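Local structure of endonuclease IV (Thermus thermophilus, 3AAM) at residues Y4-S9 with T249-E254; G12-G15 with V20-A23. The protein cleaves phosphodiester bonds at apurinic or apyrimidinic sites in DNA, a metal-dependent step of base excision repair. All coordinates share one frame; numbering follows the deposited sequence.

How the contacts relate
Contacts 1 and 2 lie on the same side of a TIM barrel, their centres about 13 Å apart. Contact 1 (4-9 with 249-254) brings residues 4-9, on and just beyond the first barrel strand, against the loop leading into helix 253-267, while contact 2 (12-15 with 20-23) lies farther out, between the following loop and helix 15-26. They touch through a salt bridge from Arg251 NH2 to Glu22 OE2 (2.9 Å), and Leu8 CD1 packs on Ala23 CB at 3.8 Å. The manganese ion, bound by His172, Asp217 and His219, is about 11 Å from the side chain of His7; contact 2 is remote from this site.

Contact 1 (Y4-S9 with T249-E254); sequences YGFHLS and TPRGPE
Arg251 leaves its backbone with CG anti to the carbonyl carbon (chi1 -59°) and bends again at chi2 and chi3, which carries its guanidinium across to Phe6, His7 and Leu8. Phe6, also with CG anti to its carbonyl carbon, sets its ring at 19° to the guanidinium plane, CD2 lying 4.0 Å from Arg251 NE. Over a face of that group come Phe6 CB and the Leu8 methyl CD2, which reaches Arg251 NH1 at 3.5 Å. NH1 gives a weak, bent hydrogen bond to His7 O (3.0 Å, 129° at the hydrogen), and it also donates to a water that accepts from Ser9 N. NH2 pairs with Asp256 of helix 253-267 besides Glu22. Replacing Arg251 by an alanine would probably leave both carboxylates without this cationic mate and uncover the flank of Phe6 and Leu8. Residues 4-9 and the loop leading into the last helix of the TIM barrel are thus joined by one arginine, its flat group lying against nonpolar side chains while its N-H groups serve a backbone carbonyl, a water and two acids, whose negative charge probably stabilises its positive one.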
ATOM      1  N   TYR A   4       9.007   1.762   8.963  1.00  6.63           N
ATOM      2  CA  TYR A   4       7.597   1.735   9.322  1.00  7.74           C
ATOM      3  C   TYR A   4       6.956   3.116   9.284  1.00  7.46           C
ATOM      4  O   TYR A   4       7.611   4.135   9.507  1.00  6.80           O
ATOM      5  CB  TYR A   4       7.447   1.140  10.727  1.00  8.41           C
ATOM      6  CG  TYR A   4       8.127   1.970  11.790  1.00  7.83           C
ATOM      7  CD1 TYR A   4       7.431   2.964  12.479  1.00  7.92           C
ATOM      8  CD2 TYR A   4       9.488   1.815  12.054  1.00  9.05           C
ATOM      9  CE1 TYR A   4       8.075   3.788  13.400  1.00  8.69           C
ATOM     10  CE2 TYR A   4      10.143   2.633  12.974  1.00  8.93           C
ATOM     11  CZ  TYR A   4       9.428   3.618  13.642  1.00  9.56           C
ATOM     12  OH  TYR A   4      10.077   4.440  14.538  1.00  8.14           O
ATOM     13  N   GLY A   5       5.657   3.140   9.017  1.00  7.42           N
ATOM     14  CA  GLY A   5       4.957   4.407   8.963  1.00  7.57           C
ATOM     15  C   GLY A   5       3.456   4.258   8.887  1.00  7.60           C
ATOM     16  O   GLY A   5       2.916   3.148   8.939  1.00  7.69           O
ATOM     17  N   PHE A   6       2.787   5.398   8.757  1.00  7.18           N
ATOM     18  CA  PHE A   6       1.331   5.461   8.674  1.00  6.23           C
ATOM     19  C   PHE A   6       0.934   6.147   7.382  1.00  5.67           C
ATOM     20  O   PHE A   6       1.777   6.608   6.610  1.00  6.51           O
ATOM     21  CB  PHE A   6       0.741   6.328   9.792  1.00  6.53           C
ATOM     22  CG  PHE A   6       1.107   5.907  11.179  1.00  7.04           C
ATOM     23  CD1 PHE A   6       1.021   4.577  11.571  1.00  8.53           C
ATOM     24  CD2 PHE A   6       1.472   6.865  12.124  1.00  8.72           C
ATOM     25  CE1 PHE A   6       1.285   4.205  12.886  1.00  9.07           C
ATOM     26  CE2 PHE A   6       1.738   6.506  13.440  1.00  7.59           C
ATOM     27  CZ  PHE A   6       1.644   5.178  13.824  1.00  6.73           C
ATOM     28  N   HIS A   7      -0.374   6.221   7.172  1.00  7.25           N
ATOM     29  CA  HIS A   7      -0.912   6.936   6.035  1.00  8.16           C
ATOM     30  C   HIS A   7      -1.176   8.322   6.606  1.00  8.15           C
ATOM     31  O   HIS A   7      -1.929   8.471   7.578  1.00  9.52           O
ATOM     32  CB  HIS A   7      -2.214   6.311   5.544  1.00  7.71           C
ATOM     33  CG  HIS A   7      -2.706   6.916   4.270  1.00  8.79           C
ATOM     34  ND1 HIS A   7      -3.190   8.205   4.199  1.00 11.55           N
ATOM     35  CD2 HIS A   7      -2.728   6.434   3.006  1.00  7.78           C
ATOM     36  CE1 HIS A   7      -3.489   8.489   2.945  1.00  8.67           C
ATOM     37  NE2 HIS A   7      -3.219   7.433   2.200  1.00 10.96           N
ATOM     38  N   LEU A   8      -0.536   9.327   6.016  1.00  7.75           N
ATOM     39  CA  LEU A   8      -0.651  10.708   6.474  1.00  7.18           C
ATOM     40  C   LEU A   8      -1.524  11.558   5.560  1.00  8.43           C
ATOM     41  O   LEU A   8      -1.628  11.294   4.360  1.00  9.17           O
ATOM     42  CB  LEU A   8       0.747  11.329   6.564  1.00  6.61           C
ATOM     43  CG  LEU A   8       1.792  10.525   7.346  1.00  7.71           C
ATOM     44  CD1 LEU A   8       3.154  11.198   7.218  1.00  8.80           C
ATOM     45  CD2 LEU A   8       1.374  10.411   8.804  1.00  9.88           C
ATOM     46  N   SER A   9      -2.125  12.594   6.137  1.00  8.22           N
ATOM     47  CA  SER A   9      -2.998  13.497   5.398  1.00  9.63           C
ATOM     48  C   SER A   9      -2.237  14.524   4.572  1.00 11.10           C
ATOM     49  O   SER A   9      -1.127  14.923   4.923  1.00 12.29           O
ATOM     50  CB  SER A   9      -3.925  14.230   6.371  1.00  9.71           C
ATOM     51  OG  SER A   9      -4.679  15.218   5.695  1.00 11.37           O
ATOM     52  N   THR A 249      -4.721   2.520   9.550  1.00  5.96           N
ATOM     53  CA  THR A 249      -5.799   2.503  10.531  1.00  5.60           C
ATOM     54  C   THR A 249      -6.102   3.927  10.988  1.00  6.46           C
ATOM     55  O   THR A 249      -5.386   4.856  10.637  1.00  6.55           O
ATOM     56  CB  THR A 249      -5.403   1.643  11.737  1.00  6.57           C
ATOM     57  OG1 THR A 249      -4.194   2.161  12.306  1.00  9.50           O
ATOM     58  CG2 THR A 249      -5.187   0.202  11.312  1.00  7.94           C
ATOM     59  N   PRO A 250      -7.178   4.115  11.768  1.00  6.79           N
ATOM     60  CA  PRO A 250      -7.539   5.455  12.247  1.00  7.57           C
ATOM     61  C   PRO A 250      -6.366   6.214  12.869  1.00  8.31           C
ATOM     62  O   PRO A 250      -5.572   5.647  13.624  1.00  7.22           O
ATOM     63  CB  PRO A 250      -8.658   5.165  13.237  1.00  7.51           C
ATOM     64  CG  PRO A 250      -9.348   3.998  12.588  1.00  7.86           C
ATOM     65  CD  PRO A 250      -8.177   3.121  12.198  1.00  6.44           C
ATOM     66  N   ARG A 251      -6.287   7.504  12.556  1.00  7.22           N
ATOM     67  CA  ARG A 251      -5.205   8.359  13.029  1.00  8.36           C
ATOM     68  C   ARG A 251      -5.598   9.267  14.187  1.00  7.54           C
ATOM     69  O   ARG A 251      -6.756   9.646  14.329  1.00  9.26           O
ATOM     70  CB  ARG A 251      -4.711   9.222  11.871  1.00  8.09           C
ATOM     71  CG  ARG A 251      -4.190   8.432  10.670  1.00  8.87           C
ATOM     72  CD  ARG A 251      -2.858   7.778  11.000  1.00  8.96           C
ATOM     73  NE  ARG A 251      -2.014   8.715  11.731  1.00  8.14           N
ATOM     74  CZ  ARG A 251      -1.610   9.888  11.256  1.00  6.93           C
ATOM     75  NH1 ARG A 251      -1.950  10.272  10.031  1.00  8.66           N
ATOM     76  NH2 ARG A 251      -0.913  10.709  12.030  1.00  8.63           N
ATOM     77  N   GLY A 252      -4.613   9.626  15.003  1.00  7.50           N
ATOM     78  CA  GLY A 252      -4.865  10.501  16.134  1.00  7.37           C
ATOM     79  C   GLY A 252      -3.749  10.379  17.149  1.00  8.44           C
ATOM     80  O   GLY A 252      -2.995   9.407  17.116  1.00  6.93           O
ATOM     81  N   PRO A 253      -3.604  11.344  18.067  1.00  8.09           N
ATOM     82  CA  PRO A 253      -2.522  11.221  19.047  1.00  8.49           C
ATOM     83  C   PRO A 253      -2.533   9.906  19.836  1.00  8.70           C
ATOM     84  O   PRO A 253      -1.492   9.264  19.980  1.00 10.26           O
ATOM     85  CB  PRO A 253      -2.724  12.454  19.930  1.00  8.28           C
ATOM     86  CG  PRO A 253      -3.227  13.469  18.945  1.00  9.05           C
ATOM     87  CD  PRO A 253      -4.247  12.668  18.155  1.00  8.06           C
ATOM     88  N   GLU A 254      -3.699   9.500  20.332  1.00  9.56           N
ATOM     89  CA  GLU A 254      -3.812   8.260  21.100  1.00 10.72           C
ATOM     90  C   GLU A 254      -3.526   7.040  20.230  1.00  9.14           C
ATOM     91  O   GLU A 254      -2.750   6.160  20.617  1.00  8.74           O
ATOM     92  CB  GLU A 254      -5.211   8.144  21.714  1.00 14.17           C
ATOM     93  CG  GLU A 254      -5.479   6.850  22.494  1.00 18.79           C
ATOM     94  CD  GLU A 254      -5.769   5.658  21.597  1.00 22.99           C
ATOM     95  OE1 GLU A 254      -6.646   5.776  20.714  1.00 23.35           O
ATOM     96  OE2 GLU A 254      -5.126   4.601  21.778  1.00 25.90           O
TER
HETATM   97  O   HOH W   1      -1.995  12.981   9.019  1.00  8.30           O

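Contact 2 (G12-G15 with V20-A23); sequences GKKG and VEEA
Lys14 and Glu21 approach from two differently shaped pieces of backbone. Residues 12-15 form a type I beta turn, closed by a hydrogen bond from Gly15 N to Gly12 O (3.2 Å), with Lys14 at its third position; residues 20-23 are regular helix, part of helix 15-26. The CA atoms of Lys14 and Glu21 are 9.0 Å apart, and both CB atoms point toward the opposite segment, leaving the gap to be spanned by side chains. Gly15 ends the turn with a positive phi of 55°, a conformation readily adopted by glycine. Lys14 bends at chi2 (-67°) and again at chi4, whereas Glu21 stays extended beyond CG, and the two chains cross at about a right angle. They meet through their charged ends alone: Lys14 NZ lies 3.6 Å from Glu21 OE2, a long salt bridge without a hydrogen bond. The Glu21 side chain also touches Leu57 of helix 48-60. The neighbouring Val20 packs on Phe54 of that helix and on Phe31 of strand 31-34, so this part of helix 15-26 is seated against the barrel while the ion pair stays at the surface. At this length, and with solvent nearby, the attraction is likely to be a modest, mainly electrostatic link between the loop after the first barrel strand and the helix that follows it.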
ATOM      1  N   GLY A  12      -5.173  20.628   3.736  1.00 19.51           N
ATOM      2  CA  GLY A  12      -4.683  21.831   4.385  1.00 19.27           C
ATOM      3  C   GLY A  12      -3.676  22.630   3.581  1.00 18.90           C
ATOM      4  O   GLY A  12      -3.259  22.224   2.496  1.00 19.81           O
ATOM      5  N   LYS A  13      -3.273  23.765   4.142  1.00 18.27           N
ATOM      6  CA  LYS A  13      -2.330  24.683   3.511  1.00 18.44           C
ATOM      7  C   LYS A  13      -0.919  24.130   3.317  1.00 18.42           C
ATOM      8  O   LYS A  13      -0.156  24.656   2.509  1.00 17.32           O
ATOM      9  CB  LYS A  13      -2.262  25.977   4.326  1.00 19.51           C
ATOM     10  CG  LYS A  13      -3.613  26.663   4.501  1.00 23.14           C
ATOM     11  CD  LYS A  13      -4.072  27.360   3.226  1.00 24.87           C
ATOM     12  CE  LYS A  13      -3.215  28.585   2.940  1.00 26.50           C
ATOM     13  NZ  LYS A  13      -3.772  29.457   1.865  1.00 28.24           N
ATOM     14  N   LYS A  14      -0.572  23.079   4.054  1.00 18.48           N
ATOM     15  CA  LYS A  14       0.753  22.477   3.938  1.00 18.18           C
ATOM     16  C   LYS A  14       0.832  21.515   2.753  1.00 17.32           C
ATOM     17  O   LYS A  14       1.921  21.153   2.311  1.00 16.85           O
ATOM     18  CB  LYS A  14       1.110  21.721   5.222  1.00 21.32           C
ATOM     19  CG  LYS A  14       1.196  22.580   6.471  1.00 23.98           C
ATOM     20  CD  LYS A  14       2.368  23.545   6.416  1.00 25.40           C
ATOM     21  CE  LYS A  14       2.549  24.258   7.749  1.00 24.77           C
ATOM     22  NZ  LYS A  14       2.781  23.284   8.849  1.00 26.21           N
ATOM     23  N   GLY A  15      -0.325  21.102   2.243  1.00 15.59           N
ATOM     24  CA  GLY A  15      -0.348  20.185   1.116  1.00 14.19           C
ATOM     25  C   GLY A  15       0.446  18.916   1.373  1.00 13.89           C
ATOM     26  O   GLY A  15       0.514  18.433   2.506  1.00 13.85           O
ATOM     27  N   VAL A  20       5.286  15.210   4.827  1.00  9.22           N
ATOM     28  CA  VAL A  20       6.705  14.984   5.065  1.00 10.22           C
ATOM     29  C   VAL A  20       7.054  15.498   6.462  1.00  8.78           C
ATOM     30  O   VAL A  20       7.743  14.826   7.229  1.00  9.52           O
ATOM     31  CB  VAL A  20       7.586  15.722   4.026  1.00  9.68           C
ATOM     32  CG1 VAL A  20       9.059  15.434   4.295  1.00 10.87           C
ATOM     33  CG2 VAL A  20       7.218  15.284   2.618  1.00 11.04           C
ATOM     34  N   GLU A  21       6.563  16.688   6.796  1.00 10.90           N
ATOM     35  CA  GLU A  21       6.840  17.271   8.104  1.00  9.97           C
ATOM     36  C   GLU A  21       6.286  16.432   9.245  1.00  8.63           C
ATOM     37  O   GLU A  21       6.945  16.261  10.272  1.00  8.87           O
ATOM     38  CB  GLU A  21       6.266  18.683   8.196  1.00 10.78           C
ATOM     39  CG  GLU A  21       6.848  19.649   7.182  1.00 12.17           C
ATOM     40  CD  GLU A  21       6.403  21.072   7.422  1.00 15.23           C
ATOM     41  OE1 GLU A  21       6.614  21.918   6.528  1.00 16.28           O
ATOM     42  OE2 GLU A  21       5.852  21.345   8.511  1.00 17.43           O
ATOM     43  N   GLU A  22       5.072  15.913   9.073  1.00  9.08           N
ATOM     44  CA  GLU A  22       4.458  15.098  10.112  1.00  8.67           C
ATOM     45  C   GLU A  22       5.211  13.783  10.300  1.00  8.66           C
ATOM     46  O   GLU A  22       5.334  13.286  11.422  1.00  7.64           O
ATOM     47  CB  GLU A  22       2.983  14.828   9.792  1.00  8.39           C
ATOM     48  CG  GLU A  22       2.303  13.922  10.815  1.00  9.04           C
ATOM     49  CD  GLU A  22       0.807  13.804  10.613  1.00  9.59           C
ATOM     50  OE1 GLU A  22       0.331  14.084   9.493  1.00 10.86           O
ATOM     51  OE2 GLU A  22       0.108  13.418  11.576  1.00 12.42           O
ATOM     52  N   ALA A  23       5.719  13.223   9.207  1.00  9.09           N
ATOM     53  CA  ALA A  23       6.478  11.980   9.295  1.00  7.33           C
ATOM     54  C   ALA A  23       7.724  12.214  10.141  1.00  9.00           C
ATOM     55  O   ALA A  23       8.079  11.393  10.988  1.00  7.97           O
ATOM     56  CB  ALA A  23       6.862  11.492   7.901  1.00  6.08           C
TER